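Local coordinates for protein putative fructosamine-3-kinase (Thermobifida fusca YX, PDB 3F7W) that is a putative fructosamine-3-kinase, probably a phosphotransferase of the protein-kinase-like clan acting on sugar-modified amines, at residues 116-124 against 135-144; 217-225 against 241-251. One frame throughout, in Å; residues are numbered along the deposited sequence.

Contact 1 (116-124 against 135-144)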
ATOM      1  N   GLY A 116      -6.879   9.213  10.800  1.00 32.43           N
ATOM      2  CA  GLY A 116      -5.857  10.226  10.976  1.00 32.88           C
ATOM      3  C   GLY A 116      -4.578   9.729  11.622  1.00 33.51           C
ATOM      4  O   GLY A 116      -4.518   8.647  12.184  1.00 36.03           O
ATOM      5  N   ALA A 117      -3.534  10.533  11.541  1.00 33.46           N
ATOM      6  CA  ALA A 117      -2.241  10.154  12.067  1.00 33.50           C
ATOM      7  C   ALA A 117      -1.592  11.352  12.732  1.00 34.36           C
ATOM      8  O   ALA A 117      -1.888  12.493  12.401  1.00 35.24           O
ATOM      9  CB  ALA A 117      -1.373   9.617  10.954  1.00 32.76           C
ATOM     10  N   GLU A 118      -0.707  11.070  13.676  1.00 35.62           N
ATOM     11  CA  GLU A 118      -0.041  12.094  14.452  1.00 39.01           C
ATOM     12  C   GLU A 118       0.949  12.840  13.565  1.00 36.69           C
ATOM     13  O   GLU A 118       1.128  14.040  13.693  1.00 37.98           O
ATOM     14  CB  GLU A 118       0.677  11.454  15.645  1.00 40.80           C
ATOM     15  CG  GLU A 118      -0.137  10.321  16.323  1.00 53.08           C
ATOM     16  CD  GLU A 118      -0.301  10.505  17.823  1.00 63.96           C
ATOM     17  OE1 GLU A 118      -0.577  11.644  18.263  1.00 72.45           O
ATOM     18  OE2 GLU A 118      -0.178   9.502  18.562  1.00 72.34           O
ATOM     19  N   SER A 119       1.563  12.111  12.633  1.00 33.91           N
ATOM     20  CA  SER A 119       2.538  12.682  11.718  1.00 31.99           C
ATOM     21  C   SER A 119       2.537  11.883  10.422  1.00 30.96           C
ATOM     22  O   SER A 119       1.876  10.845  10.315  1.00 28.80           O
ATOM     23  CB  SER A 119       3.927  12.618  12.369  1.00 33.57           C
ATOM     24  OG  SER A 119       4.405  11.277  12.370  1.00 42.49           O
ATOM     25  N   PHE A 120       3.250  12.398   9.430  1.00 28.31           N
ATOM     26  CA  PHE A 120       3.610  11.629   8.255  1.00 28.11           C
ATOM     27  C   PHE A 120       4.635  10.575   8.681  1.00 29.28           C
ATOM     28  O   PHE A 120       5.407  10.813   9.584  1.00 30.01           O
ATOM     29  CB  PHE A 120       4.143  12.539   7.176  1.00 28.14           C
ATOM     30  CG  PHE A 120       3.141  13.558   6.729  1.00 32.02           C
ATOM     31  CD1 PHE A 120       2.131  13.200   5.846  1.00 27.77           C
ATOM     32  CD2 PHE A 120       3.163  14.852   7.252  1.00 30.65           C
ATOM     33  CE1 PHE A 120       1.168  14.120   5.458  1.00 27.89           C
ATOM     34  CE2 PHE A 120       2.209  15.791   6.857  1.00 32.80           C
ATOM     35  CZ  PHE A 120       1.210  15.426   5.962  1.00 28.63           C
ATOM     36  N   GLY A 121       4.589   9.391   8.067  1.00 24.52           N
ATOM     37  CA  GLY A 121       5.465   8.304   8.418  1.00 26.91           C
ATOM     38  C   GLY A 121       4.820   7.362   9.419  1.00 27.61           C
ATOM     39  O   GLY A 121       3.609   7.246   9.478  1.00 27.86           O
ATOM     40  N   ALA A 122       5.641   6.710  10.231  1.00 28.49           N
ATOM     41  CA  ALA A 122       5.162   5.699  11.180  1.00 26.94           C
ATOM     42  C   ALA A 122       6.220   5.421  12.243  1.00 28.00           C
ATOM     43  O   ALA A 122       7.356   5.867  12.109  1.00 28.51           O
ATOM     44  CB  ALA A 122       4.747   4.403  10.478  1.00 25.38           C
ATOM     45  N   THR A 123       5.825   4.727  13.307  1.00 26.61           N
ATOM     46  CA  THR A 123       6.732   4.428  14.411  1.00 30.48           C
ATOM     47  C   THR A 123       7.562   3.174  14.130  1.00 30.18           C
ATOM     48  O   THR A 123       8.486   2.884  14.855  1.00 34.51           O
ATOM     49  CB  THR A 123       5.965   4.276  15.767  1.00 30.15           C
ATOM     50  OG1 THR A 123       4.950   3.285  15.636  1.00 32.65           O
ATOM     51  CG2 THR A 123       5.332   5.599  16.194  1.00 33.86           C
ATOM     52  N   TRP A 124       7.234   2.429  13.078  1.00 29.80           N
ATOM     53  CA  TRP A 124       7.976   1.227  12.696  1.00 27.93           C
ATOM     54  C   TRP A 124       8.709   1.458  11.367  1.00 28.30           C
ATOM     55  O   TRP A 124       8.287   2.269  10.538  1.00 27.80           O
ATOM     56  CB  TRP A 124       7.028   0.012  12.599  1.00 28.40           C
ATOM     57  CG  TRP A 124       5.980   0.194  11.570  1.00 27.22           C
ATOM     58  CD1 TRP A 124       6.113  -0.005  10.229  1.00 29.19           C
ATOM     59  CD2 TRP A 124       4.646   0.672  11.781  1.00 25.07           C
ATOM     60  NE1 TRP A 124       4.957   0.335   9.586  1.00 27.85           N
ATOM     61  CE2 TRP A 124       4.036   0.763  10.515  1.00 24.02           C
ATOM     62  CE3 TRP A 124       3.926   1.088  12.911  1.00 30.12           C
ATOM     63  CZ2 TRP A 124       2.736   1.205  10.351  1.00 27.49           C
ATOM     64  CZ3 TRP A 124       2.614   1.512  12.748  1.00 29.93           C
ATOM     65  CH2 TRP A 124       2.033   1.564  11.472  1.00 30.49           C
ATOM     66  N   ASN A 135      10.127   5.692   7.111  1.00 29.19           N
ATOM     67  CA  ASN A 135       8.960   6.074   7.867  1.00 28.57           C
ATOM     68  C   ASN A 135       9.250   7.107   8.945  1.00 29.34           C
ATOM     69  O   ASN A 135       8.362   7.421   9.740  1.00 27.35           O
ATOM     70  CB  ASN A 135       8.292   4.832   8.476  1.00 28.82           C
ATOM     71  CG  ASN A 135       7.340   4.158   7.509  1.00 31.10           C
ATOM     72  OD1 ASN A 135       6.917   4.750   6.509  1.00 28.57           O
ATOM     73  ND2 ASN A 135       6.966   2.939   7.817  1.00 24.29           N
ATOM     74  N   THR A 136      10.460   7.667   8.951  1.00 27.47           N
ATOM     75  CA  THR A 136      10.831   8.724   9.917  1.00 26.96           C
ATOM     76  C   THR A 136       9.708   9.739  10.008  1.00 28.08           C
ATOM     77  O   THR A 136       9.320  10.321   8.996  1.00 28.70           O
ATOM     78  CB  THR A 136      12.138   9.439   9.541  1.00 28.99           C
ATOM     79  OG1 THR A 136      13.177   8.477   9.445  1.00 26.01           O
ATOM     80  CG2 THR A 136      12.536  10.487  10.608  1.00 25.51           C
ATOM     81  N   PRO A 137       9.146   9.919  11.213  1.00 29.05           N
ATOM     82  CA  PRO A 137       8.052  10.879  11.348  1.00 28.05           C
ATOM     83  C   PRO A 137       8.434  12.283  10.941  1.00 26.89           C
ATOM     84  O   PRO A 137       9.535  12.738  11.277  1.00 26.82           O
ATOM     85  CB  PRO A 137       7.701  10.799  12.839  1.00 26.12           C
ATOM     86  CG  PRO A 137       8.140   9.451  13.265  1.00 31.48           C
ATOM     87  CD  PRO A 137       9.374   9.167  12.463  1.00 31.33           C
ATOM     88  N   ARG A 138       7.531  12.949  10.234  1.00 26.87           N
ATOM     89  CA  ARG A 138       7.719  14.310   9.745  1.00 28.40           C
ATOM     90  C   ARG A 138       6.407  15.069   9.881  1.00 29.11           C
ATOM     91  O   ARG A 138       5.328  14.481   9.847  1.00 29.88           O
ATOM     92  CB  ARG A 138       8.157  14.323   8.270  1.00 29.05           C
ATOM     93  CG  ARG A 138       9.354  13.478   7.934  1.00 28.02           C
ATOM     94  CD  ARG A 138      10.618  13.991   8.605  1.00 29.48           C
ATOM     95  NE  ARG A 138      11.002  15.312   8.131  1.00 30.07           N
ATOM     96  CZ  ARG A 138      11.765  15.551   7.065  1.00 32.52           C
ATOM     97  NH1 ARG A 138      12.213  14.566   6.305  1.00 30.67           N
ATOM     98  NH2 ARG A 138      12.060  16.788   6.741  1.00 30.76           N
ATOM     99  N   SER A 139       6.501  16.383  10.015  1.00 29.36           N
ATOM    100  CA  SER A 139       5.331  17.180  10.318  1.00 29.62           C
ATOM    101  C   SER A 139       4.684  17.811   9.078  1.00 29.99           C
ATOM    102  O   SER A 139       3.546  18.247   9.144  1.00 34.04           O
ATOM    103  CB  SER A 139       5.721  18.275  11.324  1.00 30.06           C
ATOM    104  OG  SER A 139       6.773  19.069  10.795  1.00 32.63           O
ATOM    105  N   THR A 140       5.417  17.902   7.971  1.00 31.13           N
ATOM    106  CA  THR A 140       4.942  18.581   6.763  1.00 30.29           C
ATOM    107  C   THR A 140       5.097  17.665   5.543  1.00 29.75           C
ATOM    108  O   THR A 140       6.085  16.940   5.418  1.00 28.18           O
ATOM    109  CB  THR A 140       5.704  19.909   6.542  1.00 31.95           C
ATOM    110  OG1 THR A 140       7.109  19.655   6.432  1.00 30.57           O
ATOM    111  CG2 THR A 140       5.459  20.864   7.705  1.00 29.69           C
ATOM    112  N   TRP A 141       4.116  17.693   4.645  1.00 29.61           N
ATOM    113  CA  TRP A 141       4.107  16.746   3.539  1.00 29.16           C
ATOM    114  C   TRP A 141       5.194  16.959   2.460  1.00 27.79           C
ATOM    115  O   TRP A 141       5.835  15.984   2.048  1.00 28.26           O
ATOM    116  CB  TRP A 141       2.702  16.636   2.918  1.00 28.37           C
ATOM    117  CG  TRP A 141       2.651  15.588   1.855  1.00 28.79           C
ATOM    118  CD1 TRP A 141       2.568  14.262   2.030  1.00 27.40           C
ATOM    119  CD2 TRP A 141       2.742  15.811   0.451  1.00 27.48           C
ATOM    120  NE1 TRP A 141       2.597  13.612   0.815  1.00 27.21           N
ATOM    121  CE2 TRP A 141       2.694  14.547  -0.174  1.00 30.98           C
ATOM    122  CE3 TRP A 141       2.853  16.954  -0.340  1.00 28.17           C
ATOM    123  CZ2 TRP A 141       2.760  14.393  -1.544  1.00 28.79           C
ATOM    124  CZ3 TRP A 141       2.927  16.800  -1.712  1.00 28.27           C
ATOM    125  CH2 TRP A 141       2.866  15.516  -2.301  1.00 30.24           C
ATOM    126  N   PRO A 142       5.394  18.202   1.976  1.00 28.48           N
ATOM    127  CA  PRO A 142       6.362  18.343   0.878  1.00 28.74           C
ATOM    128  C   PRO A 142       7.746  17.804   1.216  1.00 27.80           C
ATOM    129  O   PRO A 142       8.350  17.110   0.399  1.00 28.85           O
ATOM    130  CB  PRO A 142       6.408  19.875   0.629  1.00 26.43           C
ATOM    131  CG  PRO A 142       5.086  20.361   1.120  1.00 29.54           C
ATOM    132  CD  PRO A 142       4.789  19.499   2.328  1.00 29.54           C
ATOM    133  N   GLU A 143       8.229  18.093   2.420  1.00 26.62           N
ATOM    134  CA  GLU A 143       9.528  17.577   2.858  1.00 26.84           C
ATOM    135  C   GLU A 143       9.540  16.047   2.998  1.00 26.35           C
ATOM    136  O   GLU A 143      10.479  15.374   2.593  1.00 24.77           O
ATOM    137  CB  GLU A 143       9.906  18.215   4.197  1.00 30.03           C
ATOM    138  CG  GLU A 143      10.267  19.703   4.119  1.00 32.97           C
ATOM    139  CD  GLU A 143       9.091  20.654   3.830  1.00 39.82           C
ATOM    140  OE1 GLU A 143       7.896  20.333   4.094  1.00 32.12           O
ATOM    141  OE2 GLU A 143       9.387  21.763   3.337  1.00 40.47           O
ATOM    142  N   PHE A 144       8.517  15.518   3.640  1.00 25.17           N
ATOM    143  CA  PHE A 144       8.354  14.090   3.750  1.00 24.50           C
ATOM    144  C   PHE A 144       8.354  13.408   2.370  1.00 25.55           C
ATOM    145  O   PHE A 144       9.060  12.421   2.145  1.00 25.64           O
ATOM    146  CB  PHE A 144       7.045  13.812   4.500  1.00 26.34           C
ATOM    147  CG  PHE A 144       6.611  12.393   4.456  1.00 27.40           C
ATOM    148  CD1 PHE A 144       7.266  11.428   5.204  1.00 28.92           C
ATOM    149  CD2 PHE A 144       5.525  12.017   3.669  1.00 30.27           C
ATOM    150  CE1 PHE A 144       6.859  10.109   5.150  1.00 31.53           C
ATOM    151  CE2 PHE A 144       5.110  10.694   3.631  1.00 30.04           C
ATOM    152  CZ  PHE A 144       5.780   9.751   4.370  1.00 29.16           C
TER
HETATM  153  O   HOH W   1       4.988   0.898   6.722  1.00 22.86           O
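S119 and F120 run antiparallel to P137 and R138, making one isolated beta bridge between two loops of the helical, C-terminal lobe of a kinase-like fold. S119 lays OG beside P137 CB and also bonds it to F120 O; R138 N reaches that carbonyl oxygen from the opposite face at 3.1 Å, so two donors grip it. F120 N returns a bond to R138 O, 3.0 Å long. With CG anti to its carbonyl carbon (chi1 -61°), the F120 ring swings out over the start of helix 141-159, where W141 CB comes within 3.6 Å of F120 CZ, off-centre over the ring. The F120 CB itself sits centrally over the face of the F144 ring, completing an aromatic cluster with W141. G121 lets the chains close in: its CA lies 3.3 Å from N135 O, on a backbone with positive phi. Next, A122 N gives N135 O a nearly straight bond of 2.9 Å in the carbonyl plane. The N135 side chain is held from both ends: OD1 takes a bond from R149, while ND2 donates to W124 O (3.1 Å) and to a water that also accepts from W124 NE1 at 2.9 Å.

Contact 2 (217-225 against 241-251); sequences GHREADLAM and YNEVAPLAEGW
R219 sends its guanidinium into the loop after helix 234-244 and spends both terminal nitrogens there. R219 NH1 donates to A245 O at 2.9 Å, almost straight at 171° and in the guanidinium plane, and to the Y241 hydroxyl oxygen OH at 3.0 Å, somewhat out of that plane. R219 NH2 meets P246 O at 2.8 Å, coming from above the carbonyl plane. These bonds at its edge, with a salt bridge from NE to E186, should fix the group's rotation; the chain runs extended from CG to NE to deliver it. L247 CD2 covers one guanidinium face, 3.9 Å from R219 CZ. Y241 OH is further bonded to H113.

E220 reaches the type II beta turn from A248 to W251 through water: one bridges OE1 to W251 O, another links OE2 to A248 N, and R254 forms a salt bridge with OE2. E220 CG rests on L247 CD2. Deeper in, L223 CD2 lies over the face of the Y241 ring and meets L247 CD1 tip to tip, though L223 has two modelled conformers and the closeness of that approach is doubtful.

Within the helical C-terminal lobe of the kinase-like fold, the contact joins the first turns of helix 219-229, N-capped by H218, to the end of helix 234-244 and the approach to helix 251-270. Helix 99-114 flanks R219, V244 and A245, and strand 189-191 packs against R219 and D222.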
ATOM      1  N   GLY A 217       0.278   9.522   5.605  1.00 26.41           N
ATOM      2  CA  GLY A 217       0.567   9.980   4.236  1.00 25.28           C
ATOM      3  C   GLY A 217      -0.531  10.914   3.793  1.00 27.60           C
ATOM      4  O   GLY A 217      -1.483  11.168   4.547  1.00 25.98           O
ATOM      5  N   HIS A 218      -0.408  11.434   2.581  1.00 26.12           N
ATOM      6  CA  HIS A 218      -1.469  12.217   2.010  1.00 26.18           C
ATOM      7  C   HIS A 218      -2.523  11.264   1.491  1.00 26.37           C
ATOM      8  O   HIS A 218      -2.220  10.350   0.735  1.00 25.56           O
ATOM      9  CB  HIS A 218      -0.935  13.106   0.883  1.00 27.60           C
ATOM     10  CG  HIS A 218      -1.795  14.288   0.607  1.00 26.44           C
ATOM     11  ND1 HIS A 218      -3.132  14.177   0.271  1.00 22.47           N
ATOM     12  CD2 HIS A 218      -1.518  15.612   0.651  1.00 28.58           C
ATOM     13  CE1 HIS A 218      -3.628  15.389   0.083  1.00 27.78           C
ATOM     14  NE2 HIS A 218      -2.669  16.276   0.298  1.00 27.85           N
ATOM     15  N   ARG A 219      -3.770  11.482   1.884  1.00 26.21           N
ATOM     16  CA  ARG A 219      -4.852  10.584   1.448  1.00 26.11           C
ATOM     17  C   ARG A 219      -4.997  10.527  -0.078  1.00 25.41           C
ATOM     18  O   ARG A 219      -5.408   9.518  -0.610  1.00 26.89           O
ATOM     19  CB  ARG A 219      -6.170  10.957   2.110  1.00 27.34           C
ATOM     20  CG  ARG A 219      -6.727  12.340   1.791  1.00 27.45           C
ATOM     21  CD  ARG A 219      -7.570  12.870   2.981  1.00 25.31           C
ATOM     22  NE  ARG A 219      -8.315  14.094   2.669  1.00 26.22           N
ATOM     23  CZ  ARG A 219      -9.608  14.158   2.328  1.00 27.23           C
ATOM     24  NH1 ARG A 219     -10.355  13.079   2.207  1.00 29.01           N
ATOM     25  NH2 ARG A 219     -10.164  15.342   2.073  1.00 28.78           N
ATOM     26  N   GLU A 220      -4.644  11.616  -0.776  1.00 27.44           N
ATOM     27  CA  GLU A 220      -4.637  11.625  -2.244  1.00 26.63           C
ATOM     28  C   GLU A 220      -3.735  10.544  -2.842  1.00 24.94           C
ATOM     29  O   GLU A 220      -4.001  10.087  -3.935  1.00 25.71           O
ATOM     30  CB  GLU A 220      -4.310  13.013  -2.800  1.00 24.11           C
ATOM     31  CG  GLU A 220      -5.469  14.045  -2.567  1.00 27.07           C
ATOM     32  CD  GLU A 220      -5.146  15.473  -3.004  1.00 27.67           C
ATOM     33  OE1 GLU A 220      -4.339  15.679  -3.947  1.00 27.25           O
ATOM     34  OE2 GLU A 220      -5.733  16.392  -2.414  1.00 29.41           O
ATOM     35  N   ALA A 221      -2.695  10.111  -2.107  1.00 26.18           N
ATOM     36  CA  ALA A 221      -1.803   9.050  -2.561  1.00 25.41           C
ATOM     37  C   ALA A 221      -2.577   7.789  -2.898  1.00 25.11           C
ATOM     38  O   ALA A 221      -2.403   7.211  -3.967  1.00 24.73           O
ATOM     39  CB  ALA A 221      -0.700   8.742  -1.501  1.00 24.53           C
ATOM     40  N   ASP A 222      -3.436   7.353  -1.988  1.00 25.81           N
ATOM     41  CA  ASP A 222      -4.155   6.078  -2.194  1.00 26.23           C
ATOM     42  C   ASP A 222      -5.094   6.173  -3.394  1.00 25.50           C
ATOM     43  O   ASP A 222      -5.167   5.273  -4.224  1.00 25.51           O
ATOM     44  CB  ASP A 222      -4.958   5.684  -0.934  1.00 25.11           C
ATOM     45  CG  ASP A 222      -4.106   4.947   0.147  1.00 26.83           C
ATOM     46  OD1 ASP A 222      -2.916   4.616  -0.064  1.00 25.24           O
ATOM     47  OD2 ASP A 222      -4.671   4.703   1.242  1.00 26.49           O
ATOM     48  N   LEU A 223      -5.813   7.285  -3.488  0.50 24.93           N
ATOM     49  CA  LEU A 223      -6.739   7.495  -4.600  0.50 25.84           C
ATOM     50  C   LEU A 223      -5.995   7.625  -5.927  0.50 25.65           C
ATOM     51  O   LEU A 223      -6.495   7.197  -6.962  0.50 25.14           O
ATOM     52  CB  LEU A 223      -7.627   8.712  -4.338  0.50 27.71           C
ATOM     53  CG  LEU A 223      -8.920   8.444  -3.542  0.50 31.31           C
ATOM     54  CD1 LEU A 223      -8.677   7.472  -2.414  0.50 25.18           C
ATOM     55  CD2 LEU A 223      -9.498   9.744  -3.026  0.50 28.28           C
ATOM     56  N   ALA A 224      -4.803   8.211  -5.893  1.00 26.38           N
ATOM     57  CA  ALA A 224      -3.988   8.346  -7.100  1.00 25.69           C
ATOM     58  C   ALA A 224      -3.454   6.972  -7.536  1.00 24.54           C
ATOM     59  O   ALA A 224      -3.298   6.726  -8.718  1.00 25.94           O
ATOM     60  CB  ALA A 224      -2.837   9.323  -6.882  1.00 24.18           C
HETATM   61  N   MSE A 225      -3.188   6.088  -6.578  1.00 25.06           N
HETATM   62  CA  MSE A 225      -2.729   4.737  -6.898  1.00 26.50           C
HETATM   63  C   MSE A 225      -3.856   3.928  -7.519  1.00 23.96           C
HETATM   64  O   MSE A 225      -3.619   3.141  -8.441  1.00 26.24           O
HETATM   65  CB  MSE A 225      -2.159   4.020  -5.663  1.00 25.84           C
HETATM   66  CG  MSE A 225      -1.544   2.696  -5.934  1.00 24.90           C
HETATM   67 SE   MSE A 225       0.039   2.927  -7.093  0.75 24.66          SE
HETATM   68  CE  MSE A 225       1.080   1.283  -6.660  1.00 25.56           C
ATOM     69  N   TYR A 241     -16.497   8.259  -1.851  1.00 27.21           N
ATOM     70  CA  TYR A 241     -15.456   8.844  -0.975  1.00 26.79           C
ATOM     71  C   TYR A 241     -15.641  10.344  -0.748  1.00 27.95           C
ATOM     72  O   TYR A 241     -15.643  10.843   0.396  1.00 26.47           O
ATOM     73  CB  TYR A 241     -14.093   8.569  -1.609  1.00 27.22           C
ATOM     74  CG  TYR A 241     -12.921   9.002  -0.785  1.00 25.20           C
ATOM     75  CD1 TYR A 241     -12.493  10.343  -0.785  1.00 26.78           C
ATOM     76  CD2 TYR A 241     -12.228   8.085  -0.005  1.00 25.67           C
ATOM     77  CE1 TYR A 241     -11.403  10.753  -0.019  1.00 25.60           C
ATOM     78  CE2 TYR A 241     -11.120   8.493   0.776  1.00 26.64           C
ATOM     79  CZ  TYR A 241     -10.720   9.831   0.741  1.00 28.09           C
ATOM     80  OH  TYR A 241      -9.641  10.251   1.483  1.00 27.03           O
ATOM     81  N   ASN A 242     -15.800  11.058  -1.846  1.00 28.25           N
ATOM     82  CA  ASN A 242     -15.982  12.517  -1.832  1.00 29.89           C
ATOM     83  C   ASN A 242     -17.288  12.973  -1.169  1.00 30.28           C
ATOM     84  O   ASN A 242     -17.385  14.107  -0.723  1.00 31.23           O
ATOM     85  CB  ASN A 242     -15.825  13.086  -3.259  1.00 29.24           C
ATOM     86  CG  ASN A 242     -14.355  13.256  -3.679  1.00 33.36           C
ATOM     87  OD1 ASN A 242     -13.503  13.612  -2.865  1.00 33.92           O
ATOM     88  ND2 ASN A 242     -14.061  13.013  -4.956  1.00 32.54           N
ATOM     89  N   GLU A 243     -18.280  12.094  -1.060  1.00 34.04           N
ATOM     90  CA  GLU A 243     -19.517  12.442  -0.360  1.00 37.83           C
ATOM     91  C   GLU A 243     -19.234  12.669   1.097  1.00 37.31           C
ATOM     92  O   GLU A 243     -19.811  13.562   1.698  1.00 37.29           O
ATOM     93  CB  GLU A 243     -20.542  11.324  -0.413  1.00 39.02           C
ATOM     94  CG  GLU A 243     -21.284  11.181  -1.704  1.00 44.27           C
ATOM     95  CD  GLU A 243     -22.093   9.886  -1.762  1.00 43.94           C
ATOM     96  OE1 GLU A 243     -22.119   9.085  -0.767  1.00 45.86           O
ATOM     97  OE2 GLU A 243     -22.700   9.679  -2.822  1.00 48.75           O
ATOM     98  N   VAL A 244     -18.354  11.841   1.657  1.00 34.16           N
ATOM     99  CA  VAL A 244     -18.145  11.775   3.094  1.00 34.71           C
ATOM    100  C   VAL A 244     -16.863  12.474   3.570  1.00 35.25           C
ATOM    101  O   VAL A 244     -16.805  12.930   4.702  1.00 33.19           O
ATOM    102  CB  VAL A 244     -18.173  10.307   3.610  1.00 36.27           C
ATOM    103  CG1 VAL A 244     -19.510   9.631   3.255  1.00 36.57           C
ATOM    104  CG2 VAL A 244     -17.052   9.529   3.053  1.00 37.16           C
ATOM    105  N   ALA A 245     -15.832  12.507   2.725  1.00 34.68           N
ATOM    106  CA  ALA A 245     -14.579  13.192   3.040  1.00 32.81           C
ATOM    107  C   ALA A 245     -14.067  13.897   1.792  1.00 30.84           C
ATOM    108  O   ALA A 245     -13.028  13.527   1.272  1.00 27.73           O
ATOM    109  CB  ALA A 245     -13.530  12.208   3.575  1.00 29.61           C
ATOM    110  N   PRO A 246     -14.800  14.925   1.313  1.00 30.48           N
ATOM    111  CA  PRO A 246     -14.439  15.565   0.050  1.00 30.12           C
ATOM    112  C   PRO A 246     -12.969  15.947  -0.027  1.00 29.72           C
ATOM    113  O   PRO A 246     -12.435  16.562   0.897  1.00 28.51           O
ATOM    114  CB  PRO A 246     -15.326  16.827   0.015  1.00 31.89           C
ATOM    115  CG  PRO A 246     -15.901  16.947   1.411  1.00 30.53           C
ATOM    116  CD  PRO A 246     -15.994  15.553   1.901  1.00 32.98           C
ATOM    117  N   LEU A 247     -12.334  15.592  -1.133  1.00 26.83           N
ATOM    118  CA  LEU A 247     -10.959  15.958  -1.363  1.00 29.13           C
ATOM    119  C   LEU A 247     -10.857  17.503  -1.525  1.00 29.51           C
ATOM    120  O   LEU A 247     -11.819  18.172  -1.917  1.00 29.41           O
ATOM    121  CB  LEU A 247     -10.413  15.201  -2.584  1.00 29.15           C
ATOM    122  CG  LEU A 247     -10.180  13.688  -2.426  1.00 31.78           C
ATOM    123  CD1 LEU A 247      -9.919  13.071  -3.771  1.00 32.34           C
ATOM    124  CD2 LEU A 247      -9.016  13.389  -1.489  1.00 26.34           C
ATOM    125  N   ALA A 248      -9.690  18.052  -1.208  1.00 31.06           N
ATOM    126  CA  ALA A 248      -9.405  19.469  -1.383  1.00 31.08           C
ATOM    127  C   ALA A 248      -9.506  19.847  -2.851  1.00 30.79           C
ATOM    128  O   ALA A 248      -9.244  19.024  -3.745  1.00 28.22           O
ATOM    129  CB  ALA A 248      -8.017  19.803  -0.849  1.00 33.30           C
ATOM    130  N   GLU A 249      -9.918  21.088  -3.090  1.00 29.53           N
ATOM    131  CA  GLU A 249     -10.114  21.603  -4.430  1.00 30.27           C
ATOM    132  C   GLU A 249      -8.846  21.384  -5.265  1.00 28.21           C
ATOM    133  O   GLU A 249      -7.733  21.599  -4.773  1.00 28.69           O
ATOM    134  CB  GLU A 249     -10.442  23.116  -4.328  1.00 31.22           C
ATOM    135  CG  GLU A 249     -10.747  23.784  -5.618  1.00 33.38           C
ATOM    136  CD  GLU A 249     -11.142  25.252  -5.440  1.00 38.76           C
ATOM    137  OE1 GLU A 249     -10.943  25.815  -4.332  1.00 49.39           O
ATOM    138  OE2 GLU A 249     -11.658  25.841  -6.422  1.00 57.20           O
ATOM    139  N   GLY A 250      -9.014  20.966  -6.515  1.00 27.34           N
ATOM    140  CA  GLY A 250      -7.880  20.787  -7.425  1.00 27.39           C
ATOM    141  C   GLY A 250      -7.214  19.419  -7.366  1.00 26.31           C
ATOM    142  O   GLY A 250      -6.178  19.188  -8.014  1.00 27.14           O
ATOM    143  N   TRP A 251      -7.806  18.499  -6.607  1.00 28.45           N
ATOM    144  CA  TRP A 251      -7.257  17.155  -6.475  1.00 28.32           C
ATOM    145  C   TRP A 251      -7.013  16.432  -7.801  1.00 27.48           C
ATOM    146  O   TRP A 251      -6.005  15.733  -7.933  1.00 27.29           O
ATOM    147  CB  TRP A 251      -8.117  16.291  -5.521  1.00 28.05           C
ATOM    148  CG  TRP A 251      -9.494  15.991  -5.994  1.00 28.48           C
ATOM    149  CD1 TRP A 251     -10.606  16.714  -5.736  1.00 30.25           C
ATOM    150  CD2 TRP A 251      -9.918  14.872  -6.790  1.00 27.18           C
ATOM    151  NE1 TRP A 251     -11.691  16.137  -6.321  1.00 30.81           N
ATOM    152  CE2 TRP A 251     -11.301  14.998  -6.972  1.00 29.02           C
ATOM    153  CE3 TRP A 251      -9.259  13.771  -7.355  1.00 31.26           C
ATOM    154  CZ2 TRP A 251     -12.046  14.084  -7.713  1.00 32.99           C
ATOM    155  CZ3 TRP A 251      -9.999  12.846  -8.062  1.00 30.58           C
ATOM    156  CH2 TRP A 251     -11.382  13.016  -8.254  1.00 31.64           C
TER
HETATM  157  O   HOH W   2      -4.745  14.035  -6.209  1.00 27.59           O
HETATM  158  O   HOH W   3      -7.555  16.395  -0.268  1.00 30.70           O

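How the contacts relate
From the N terminus the chain passes the five-stranded sheet before helix 99-114 leads into contact 1. There 116-124 and 135-144 close a loop carrying the small hairpin of strands 126-128 and 131-133. The chain then runs through helix 141-159 and the strands around 189-209 before contact 2 opens; 217-225 and 241-251 close a second loop, this one mostly helical. The two are in series, neither nested nor crossed, with centres about 18 Å apart, yet they touch: W141 NE1 lies 3.6 Å from H218 CB, and F120 CD1 3.9 Å from G217 CA. Through this seam the start of helix 141-159 abuts that of helix 219-229.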